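Local coordinates for twitching motility protein PilT (Aquifex aeolicus, PDB 2EYU) that probably works as an ATP-driven pilus retraction motor of the type II/IV secretion family, powering twitching motility through its P-loop NTPase domain, at residues D83-S86 / F87-L91; S39-I42 / A43-D47; I139-I142 / V143-P147; T112-T115 / A116-A119. The protein carries 1 engineered substitution. One frame throughout, in Å; residues are numbered along the deposited sequence.

In the fold
All four contacts lie in the P-loop NTPase-like part of the chain, on helices that accompany a mixed, largely parallel sheet. Along the chain they come in the order contact 2, contact 1, contact 4, contact 3. Contact 4, on helix 110-121, touches contact 1 at the start of helix 87-97 and contact 3 at the end of helix 135-144, its centre about 13 Å from each of theirs. Contact 2 stands apart, with centres about 20 to 25 Å from the others and on the opposite side of the chain's centre from contact 3. Contacts 1, 4 and 3 thus join three successive helix regions into one packed row, while contact 2 belongs to the helix after the probable P-loop.

Contact 1 of 4, residues D83-S86 / F87-L91; sequences DTKS and FADAL
Phe-87 opens helix 87-97 immediately after Ser-86, the N-cap residue, and its ring is directed into the fold, where it meets Ile-60, Val-104 and Thr-112. Asp-89, two residues further on, meets Thr-84, Lys-85 and Ser-86 of the preceding loop. Its backbone N donates to Ser-86 OG, 3.1 Å away and at 145°, a capping bond that comes about because OG sits between the backbone N and the carbonyl carbon of its own residue (chi1 66°) and from there reaches over the first turn. The exact place of that OG is somewhat doubtful, as it is modelled too near Asp-89 CB. On the flank of the same aspartate Lys-85 crosses at about a right angle, its CE 3.5 Å from Asp-89 CB, while Lys-85 NZ remains 4.4 Å from Asp-89 OD2, near enough for attraction but longer than a salt bridge. Thr-84 comes to the carboxylate obliquely, with its OG1 3.9 Å from Asp-89 OD1. Ala-90 then closes the first full helical turn: its N reaches Ser-86 O at 3.1 Å. Its methyl is pressed by Thr-84, whose CG2 comes within 3.4 Å of Ala-90 CB, a tight carbon pair. The chemistry is that of a helix start: Ser-86 supplies two acceptors to amides of the first turn, and the negative Asp-89 beside them probably suits the positive end of the helix dipole, with Lys-85 partly balancing its charge.

Contact 2 of 4, residues S39-I42 / A43-D47; sequences STTI and ASMID
Ile-42 O accepts the N-H of Ile-46 at 2.8 Å and 170°, an almost straight bond. The side chain of Ile-46 lies over that oxygen as well, its CG1 3.4 Å from Ile-42 O, because CG1 sits beside the backbone N, opposite the carbonyl carbon (chi1 -69°). From there Ile-46 CD1 extends to 4.1 Å from Ile-42 CG2, so that two branched side chains one turn apart form an apolar strip that also meets Phe-103 of the neighbouring strand. Earlier in the helix, at Ser-39, which probably belongs to a Walker A loop, the backbone O receives Ala-43 N, and Ala-43 CB packs 3.2 Å from the same Ser-39 O. Thr-40 O takes Ser-44 N, and Thr-41 O takes Met-45 N at 2.9 Å. Met-45, present as selenomethionine, passes its CG 3.4 Å from Thr-41 O. With CG beside the backbone N, an extended second torsion (177°) brings Met-45 SE to 4.2 Å from Thr-41 CG2; the bend at the third torsion turns only the terminal CE. Each backbone carbonyl from Ser-39 to Ile-42 therefore has its amide, and the hydroxyls of the buried Thr-41 and Ser-44 find partners beyond the helix, the first hydrogen-bonded to Gln-168 OE1 and the second weakly to Pro-6 O, which leaves these polar groups satisfied within an otherwise apolar setting.

Contact 3 of 4, residues I139-I142 / V143-P147; sequences IHRI and VDIFP
The Phe-146 ring meets the preceding turn by its edge, where Ile-142 O lies near the ring plane, 3.3 Å from Phe-146 CD1; Val-143 O is also placed at the rim. The second flat group, the His-140 imidazole, runs alongside Asp-144 and points the same way, with ring and carboxylate planes 72° apart. His-140 ND1 stays 4.0 Å from Asp-144 OD1, an oblique neighbour rather than a bonded partner, both on the exposed flank. Along the buried side, Val-143 N donates to Ile-139 O at 3.0 Å and 167°. Val-143 CG2 stands opposite the carbonyl carbon, beside the backbone N (chi1 169° for CG1), which carries it over Ile-139 O and within 4.5 Å of Ile-139 CG2. Ile-145 comes next. Its CG1 lies between the backbone N and the carbonyl carbon, and its branches crowd the carbonyls of both Arg-141 and Ile-142, so their modelled place is doubtful; with that caution, Ile-145 CD1 makes an apolar contact with Ile-142 CD1 at 4.4 Å. An alanine here is likely to leave Val-113 of helix 110-121 and Ile-142 without this apolar neighbour, opening a gap where the end of helix 135-144 meets helix 110-121. Together these features are those of the C-terminal region of helix 135-144 passing into a loop, with an i to i+3 bond of 3.0 Å from Phe-146 N to Val-143 O and with the aromatic residue that follows the helix, Phe-146, packed between helices 110-121 and 151-161.

Contact 4 of 4, residues T112-T115 / A116-A119; sequences TVET and ALRA
Helix 110-121 joins strands 101-104 and 125-130 in a beta-alpha-beta unit, and on it Glu-114 and Arg-118 form a salt bridge one turn apart, from Glu-114 OE2 to Arg-118 NH2 at 3.1 Å. The carboxylate reaches it through a bend at chi2 (-52°) and meets the guanidinium obliquely; the two planes are 66° apart, and NH2 makes the closest approach, to OE2. With a glutamine there, the charged mate of Arg-118 would be lost, and its guanidinium would probably be freer to swing. On the buried side Val-113 and Leu-117 lie side by side: Leu-117 CD1 is 3.6 Å from Val-113 CG1. Backbone bonds hold the frame, Thr-112 O to Ala-116 N at 2.7 Å among them. Thr-115 O takes the Ala-119 amide at 3.0 Å and 177°, with a second, weak donor in Arg-118 N. The Thr-115 hydroxyl bonds to Glu-111 O. Thr-112, Thr-115 and Ala-119 face helix 87-97, Val-113 packs on Ile-145 and Phe-146, and the exposed Arg-118 carries the ion pair, as in an amphipathic crossover helix.

Contact 1 of 4, residues D83-S86 / F87-L91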
loop_
_atom_site.group_PDB
_atom_site.type_symbol
_atom_site.label_atom_id
_atom_site.label_comp_id
_atom_site.label_asym_id
_atom_site.label_seq_id
_atom_site.Cartn_x
_atom_site.Cartn_y
_atom_site.Cartn_z
ATOM N N ASP A 83 -24.387 1.066 6.496
ATOM C CA ASP A 83 -24.097 2.446 6.890
ATOM C C ASP A 83 -24.388 3.363 5.709
ATOM O O ASP A 83 -25.407 4.070 5.729
ATOM C CB ASP A 83 -22.666 2.552 7.405
ATOM C CG ASP A 83 -22.106 1.233 7.890
ATOM O OD1 ASP A 83 -21.635 1.147 9.043
ATOM O OD2 ASP A 83 -22.117 0.248 7.116
ATOM N N THR A 84 -23.564 3.373 4.661
ATOM C CA THR A 84 -23.878 4.290 3.547
ATOM C C THR A 84 -23.952 3.574 2.214
ATOM O O THR A 84 -24.439 2.435 2.175
ATOM C CB THR A 84 -22.861 5.447 3.536
ATOM O OG1 THR A 84 -23.031 6.249 2.366
ATOM C CG2 THR A 84 -21.446 4.894 3.521
ATOM N N LYS A 85 -23.529 4.159 1.092
ATOM C CA LYS A 85 -23.769 3.523 -0.202
ATOM C C LYS A 85 -22.575 3.513 -1.142
ATOM O O LYS A 85 -22.171 2.449 -1.628
ATOM C CB LYS A 85 -24.951 4.202 -0.911
ATOM C CG LYS A 85 -24.790 5.681 -1.209
ATOM C CD LYS A 85 -24.419 5.920 -2.665
ATOM C CE LYS A 85 -23.953 7.375 -2.901
ATOM N NZ LYS A 85 -24.009 7.740 -4.351
ATOM N N SER A 86 -21.983 4.661 -1.446
ATOM C CA SER A 86 -20.883 4.720 -2.406
ATOM C C SER A 86 -19.596 5.128 -1.699
ATOM O O SER A 86 -19.629 5.903 -0.738
ATOM C CB SER A 86 -21.241 5.689 -3.535
ATOM O OG SER A 86 -21.336 7.015 -3.041
ATOM N N PHE A 87 -18.450 4.606 -2.138
ATOM C CA PHE A 87 -17.212 4.989 -1.457
ATOM C C PHE A 87 -17.024 6.499 -1.567
ATOM O O PHE A 87 -16.609 7.175 -0.629
ATOM C CB PHE A 87 -16.001 4.265 -2.027
ATOM C CG PHE A 87 -15.636 2.954 -1.352
ATOM C CD1 PHE A 87 -16.340 1.802 -1.669
ATOM C CD2 PHE A 87 -14.608 2.878 -0.429
ATOM C CE1 PHE A 87 -16.023 0.595 -1.072
ATOM C CE2 PHE A 87 -14.294 1.675 0.178
ATOM C CZ PHE A 87 -15.002 0.528 -0.142
ATOM N N ALA A 88 -17.345 7.021 -2.753
ATOM C CA ALA A 88 -17.196 8.449 -2.996
ATOM C C ALA A 88 -17.983 9.264 -1.972
ATOM O O ALA A 88 -17.426 10.105 -1.257
ATOM C CB ALA A 88 -17.639 8.800 -4.410
ATOM N N ASP A 89 -19.284 9.000 -1.934
ATOM C CA ASP A 89 -20.204 9.625 -0.997
ATOM C C ASP A 89 -19.625 9.689 0.416
ATOM O O ASP A 89 -19.340 10.773 0.913
ATOM C CB ASP A 89 -21.531 8.861 -0.944
ATOM C CG ASP A 89 -22.685 9.805 -0.641
ATOM O OD1 ASP A 89 -23.394 9.577 0.363
ATOM O OD2 ASP A 89 -22.868 10.767 -1.406
ATOM N N ALA A 90 -19.452 8.513 0.996
ATOM C CA ALA A 90 -18.882 8.307 2.312
ATOM C C ALA A 90 -17.510 8.935 2.459
ATOM O O ALA A 90 -17.055 9.376 3.517
ATOM C CB ALA A 90 -18.745 6.812 2.580
ATOM N N LEU A 91 -16.766 8.965 1.346
ATOM C CA LEU A 91 -15.414 9.514 1.572
ATOM C C LEU A 91 -15.527 11.006 1.840
ATOM O O LEU A 91 -14.991 11.548 2.809
ATOM C CB LEU A 91 -14.548 9.174 0.381
ATOM C CG LEU A 91 -13.140 8.645 0.632
ATOM C CD1 LEU A 91 -12.390 8.570 -0.694
ATOM C CD2 LEU A 91 -12.398 9.515 1.632
#

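Contact 2 of 4, residues S39-I42 / A43-D47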
loop_
_atom_site.group_PDB
_atom_site.type_symbol
_atom_site.label_atom_id
_atom_site.label_comp_id
_atom_site.label_asym_id
_atom_site.label_seq_id
_atom_site.Cartn_x
_atom_site.Cartn_y
_atom_site.Cartn_z
ATOM N N SER A 39 -5.714 -6.584 3.139
ATOM C CA SER A 39 -6.542 -6.052 4.217
ATOM C C SER A 39 -5.912 -6.353 5.573
ATOM O O SER A 39 -5.968 -5.521 6.479
ATOM C CB SER A 39 -7.964 -6.622 4.145
ATOM O OG SER A 39 -8.108 -7.617 5.148
ATOM N N THR A 40 -5.293 -7.509 5.731
ATOM C CA THR A 40 -4.651 -7.907 6.976
ATOM C C THR A 40 -3.464 -7.001 7.293
ATOM O O THR A 40 -3.186 -6.658 8.450
ATOM C CB THR A 40 -4.173 -9.370 6.908
ATOM O OG1 THR A 40 -5.306 -10.239 6.859
ATOM C CG2 THR A 40 -3.388 -9.719 8.162
ATOM N N THR A 41 -2.718 -6.585 6.263
ATOM C CA THR A 41 -1.613 -5.652 6.508
ATOM C C THR A 41 -2.154 -4.305 6.971
ATOM O O THR A 41 -1.804 -3.799 8.027
ATOM C CB THR A 41 -0.759 -5.522 5.240
ATOM O OG1 THR A 41 -0.197 -6.831 5.047
ATOM C CG2 THR A 41 0.420 -4.547 5.344
ATOM N N ILE A 42 -3.028 -3.737 6.161
ATOM C CA ILE A 42 -3.752 -2.526 6.505
ATOM C C ILE A 42 -4.281 -2.509 7.922
ATOM O O ILE A 42 -4.173 -1.573 8.726
ATOM C CB ILE A 42 -4.932 -2.454 5.499
ATOM C CG1 ILE A 42 -4.496 -1.800 4.185
ATOM C CG2 ILE A 42 -6.142 -1.797 6.123
ATOM C CD1 ILE A 42 -3.277 -0.921 4.448
ATOM N N ALA A 43 -4.916 -3.626 8.291
ATOM C CA ALA A 43 -5.570 -3.684 9.601
ATOM C C ALA A 43 -4.546 -3.727 10.724
ATOM O O ALA A 43 -4.709 -3.147 11.812
ATOM C CB ALA A 43 -6.523 -4.868 9.568
ATOM N N SER A 44 -3.441 -4.437 10.492
ATOM C CA SER A 44 -2.374 -4.497 11.475
ATOM C C SER A 44 -1.716 -3.125 11.664
ATOM O O SER A 44 -1.344 -2.778 12.794
ATOM C CB SER A 44 -1.297 -5.503 11.081
ATOM O OG SER A 44 -0.142 -5.259 11.898
HETATM N N MSE A 45 -1.560 -2.379 10.579
HETATM C CA MSE A 45 -0.966 -1.039 10.621
HETATM C C MSE A 45 -1.916 -0.042 11.242
HETATM O O MSE A 45 -1.548 0.814 12.056
HETATM C CB MSE A 45 -0.606 -0.512 9.233
HETATM C CG MSE A 45 0.440 -1.264 8.452
HETATM SE SE MSE A 45 0.737 -0.568 6.677
HETATM C CE MSE A 45 1.391 1.116 7.377
ATOM N N ILE A 46 -3.205 -0.066 10.912
ATOM C CA ILE A 46 -4.121 0.835 11.604
ATOM C C ILE A 46 -4.243 0.484 13.075
ATOM O O ILE A 46 -4.320 1.318 13.981
ATOM C CB ILE A 46 -5.502 0.781 10.920
ATOM C CG1 ILE A 46 -5.527 1.405 9.518
ATOM C CG2 ILE A 46 -6.581 1.390 11.802
ATOM C CD1 ILE A 46 -6.869 1.141 8.849
ATOM N N ASP A 47 -4.275 -0.818 13.389
ATOM C CA ASP A 47 -4.418 -1.180 14.796
ATOM C C ASP A 47 -3.202 -0.765 15.631
ATOM O O ASP A 47 -3.393 -0.588 16.830
ATOM C CB ASP A 47 -4.649 -2.683 14.994
ATOM C CG ASP A 47 -5.139 -2.968 16.406
ATOM O OD1 ASP A 47 -4.455 -3.728 17.120
ATOM O OD2 ASP A 47 -6.193 -2.422 16.793
#

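Contact 3 of 4, residues I139-I142 / V143-P147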
loop_
_atom_site.group_PDB
_atom_site.type_symbol
_atom_site.label_atom_id
_atom_site.label_comp_id
_atom_site.label_asym_id
_atom_site.label_seq_id
_atom_site.Cartn_x
_atom_site.Cartn_y
_atom_site.Cartn_z
ATOM N N ILE A 139 1.140 2.853 -9.726
ATOM C CA ILE A 139 1.240 4.258 -10.140
ATOM C C ILE A 139 0.518 4.500 -11.444
ATOM O O ILE A 139 -0.168 5.493 -11.643
ATOM C CB ILE A 139 2.712 4.688 -10.238
ATOM C CG1 ILE A 139 3.390 4.604 -8.879
ATOM C CG2 ILE A 139 2.831 6.075 -10.865
ATOM C CD1 ILE A 139 4.906 4.737 -8.912
ATOM N N HIS A 140 0.643 3.550 -12.365
ATOM C CA HIS A 140 -0.050 3.663 -13.644
ATOM C C HIS A 140 -1.556 3.546 -13.530
ATOM O O HIS A 140 -2.339 4.209 -14.224
ATOM C CB HIS A 140 0.487 2.531 -14.529
ATOM C CG HIS A 140 1.844 2.816 -15.096
ATOM N ND1 HIS A 140 2.149 3.976 -15.773
ATOM C CD2 HIS A 140 2.972 2.081 -15.101
ATOM C CE1 HIS A 140 3.409 3.947 -16.164
ATOM N NE2 HIS A 140 3.934 2.799 -15.759
ATOM N N ARG A 141 -2.040 2.670 -12.647
ATOM C CA ARG A 141 -3.484 2.570 -12.464
ATOM C C ARG A 141 -4.041 3.860 -11.890
ATOM O O ARG A 141 -5.080 4.382 -12.301
ATOM C CB ARG A 141 -3.831 1.403 -11.536
ATOM C CG ARG A 141 -5.265 1.406 -11.034
ATOM C CD ARG A 141 -6.156 0.412 -11.738
ATOM N NE ARG A 141 -5.645 -0.939 -11.818
ATOM C CZ ARG A 141 -6.114 -2.048 -11.266
ATOM N NH1 ARG A 141 -7.196 -2.043 -10.505
ATOM N NH2 ARG A 141 -5.485 -3.203 -11.469
ATOM N N ILE A 142 -3.320 4.393 -10.900
ATOM C CA ILE A 142 -3.788 5.619 -10.263
ATOM C C ILE A 142 -3.838 6.732 -11.304
ATOM O O ILE A 142 -4.858 7.396 -11.444
ATOM C CB ILE A 142 -2.921 6.042 -9.073
ATOM C CG1 ILE A 142 -3.118 5.170 -7.828
ATOM C CG2 ILE A 142 -3.175 7.512 -8.739
ATOM C CD1 ILE A 142 -4.597 5.057 -7.482
ATOM N N VAL A 143 -2.751 6.929 -12.051
ATOM C CA VAL A 143 -2.742 8.048 -12.986
ATOM C C VAL A 143 -3.661 7.841 -14.182
ATOM O O VAL A 143 -4.404 8.741 -14.580
ATOM C CB VAL A 143 -1.300 8.272 -13.496
ATOM C CG1 VAL A 143 -1.309 9.237 -14.675
ATOM C CG2 VAL A 143 -0.439 8.759 -12.345
ATOM N N ASP A 144 -3.595 6.654 -14.774
ATOM C CA ASP A 144 -4.232 6.337 -16.044
ATOM C C ASP A 144 -5.742 6.356 -15.953
ATOM O O ASP A 144 -6.519 6.447 -16.894
ATOM C CB ASP A 144 -3.793 4.941 -16.524
ATOM C CG ASP A 144 -2.631 4.987 -17.495
ATOM O OD1 ASP A 144 -1.486 5.151 -17.024
ATOM O OD2 ASP A 144 -2.881 4.847 -18.710
ATOM N N ILE A 145 -6.237 6.242 -14.711
ATOM C CA ILE A 145 -7.710 6.241 -14.664
ATOM C C ILE A 145 -8.212 7.635 -15.006
ATOM O O ILE A 145 -9.364 7.768 -15.396
ATOM C CB ILE A 145 -8.186 5.748 -13.301
ATOM C CG1 ILE A 145 -7.723 6.599 -12.122
ATOM C CG2 ILE A 145 -7.757 4.294 -13.115
ATOM C CD1 ILE A 145 -7.111 5.796 -10.997
ATOM N N PHE A 146 -7.355 8.646 -14.889
ATOM C CA PHE A 146 -7.705 10.026 -15.201
ATOM C C PHE A 146 -7.682 10.392 -16.674
ATOM O O PHE A 146 -7.015 9.746 -17.475
ATOM C CB PHE A 146 -6.709 10.943 -14.458
ATOM C CG PHE A 146 -7.090 11.057 -12.990
ATOM C CD1 PHE A 146 -6.627 10.131 -12.074
ATOM C CD2 PHE A 146 -7.908 12.074 -12.540
ATOM C CE1 PHE A 146 -6.968 10.224 -10.746
ATOM C CE2 PHE A 146 -8.250 12.171 -11.207
ATOM C CZ PHE A 146 -7.784 11.244 -10.309
ATOM N N PRO A 147 -8.417 11.424 -17.083
ATOM C CA PRO A 147 -8.331 11.859 -18.483
ATOM C C PRO A 147 -6.937 12.417 -18.775
ATOM O O PRO A 147 -6.353 13.053 -17.895
ATOM C CB PRO A 147 -9.386 12.957 -18.613
ATOM C CG PRO A 147 -10.199 12.895 -17.371
ATOM C CD PRO A 147 -9.386 12.203 -16.311
#

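Contact 4 of 4, residues T112-T115 / A116-A119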
loop_
_atom_site.group_PDB
_atom_site.type_symbol
_atom_site.label_atom_id
_atom_site.label_comp_id
_atom_site.label_asym_id
_atom_site.label_seq_id
_atom_site.Cartn_x
_atom_site.Cartn_y
_atom_site.Cartn_z
ATOM N N THR A 112 -13.615 8.463 -6.363
ATOM C CA THR A 112 -13.059 8.016 -5.097
ATOM C C THR A 112 -11.591 8.416 -5.016
ATOM O O THR A 112 -11.098 8.978 -4.050
ATOM C CB THR A 112 -13.065 6.485 -4.926
ATOM O OG1 THR A 112 -14.404 6.000 -4.921
ATOM C CG2 THR A 112 -12.428 6.123 -3.581
ATOM N N VAL A 113 -10.918 8.064 -6.108
ATOM C CA VAL A 113 -9.501 8.360 -6.242
ATOM C C VAL A 113 -9.202 9.852 -6.115
ATOM O O VAL A 113 -8.259 10.279 -5.445
ATOM C CB VAL A 113 -9.005 7.901 -7.624
ATOM C CG1 VAL A 113 -7.544 8.303 -7.759
ATOM C CG2 VAL A 113 -9.152 6.406 -7.815
ATOM N N GLU A 114 -10.003 10.667 -6.801
ATOM C CA GLU A 114 -9.812 12.118 -6.733
ATOM C C GLU A 114 -10.076 12.594 -5.317
ATOM O O GLU A 114 -9.399 13.444 -4.732
ATOM C CB GLU A 114 -10.709 12.864 -7.720
ATOM C CG GLU A 114 -10.051 14.057 -8.381
ATOM C CD GLU A 114 -9.421 15.044 -7.424
ATOM O OE1 GLU A 114 -8.280 14.818 -6.962
ATOM O OE2 GLU A 114 -10.062 16.077 -7.133
ATOM N N THR A 115 -11.096 12.026 -4.673
ATOM C CA THR A 115 -11.291 12.516 -3.304
ATOM C C THR A 115 -10.143 12.047 -2.422
ATOM O O THR A 115 -9.689 12.797 -1.556
ATOM C CB THR A 115 -12.634 12.084 -2.697
ATOM O OG1 THR A 115 -13.710 12.444 -3.571
ATOM C CG2 THR A 115 -12.869 12.833 -1.395
ATOM N N ALA A 116 -9.659 10.819 -2.624
ATOM C CA ALA A 116 -8.561 10.349 -1.807
ATOM C C ALA A 116 -7.342 11.278 -1.888
ATOM O O ALA A 116 -6.707 11.504 -0.864
ATOM C CB ALA A 116 -8.076 8.972 -2.231
ATOM N N LEU A 117 -7.026 11.717 -3.094
ATOM C CA LEU A 117 -5.888 12.601 -3.348
ATOM C C LEU A 117 -6.062 13.925 -2.630
ATOM O O LEU A 117 -5.123 14.523 -2.113
ATOM C CB LEU A 117 -5.720 12.897 -4.835
ATOM C CG LEU A 117 -4.995 11.907 -5.732
ATOM C CD1 LEU A 117 -5.888 11.417 -6.868
ATOM C CD2 LEU A 117 -3.747 12.544 -6.328
ATOM N N ARG A 118 -7.304 14.427 -2.594
ATOM C CA ARG A 118 -7.406 15.747 -1.947
ATOM C C ARG A 118 -7.269 15.562 -0.436
ATOM O O ARG A 118 -6.587 16.359 0.225
ATOM C CB ARG A 118 -8.686 16.483 -2.322
ATOM C CG ARG A 118 -8.671 17.018 -3.753
ATOM C CD ARG A 118 -8.345 18.504 -3.815
ATOM N NE ARG A 118 -7.112 18.762 -4.559
ATOM C CZ ARG A 118 -7.042 18.739 -5.886
ATOM N NH1 ARG A 118 -5.896 18.978 -6.508
ATOM N NH2 ARG A 118 -8.143 18.465 -6.590
ATOM N N ALA A 119 -7.903 14.510 0.095
ATOM C CA ALA A 119 -7.742 14.239 1.518
ATOM C C ALA A 119 -6.266 14.145 1.900
ATOM O O ALA A 119 -5.863 14.717 2.920
ATOM C CB ALA A 119 -8.461 12.967 1.924
#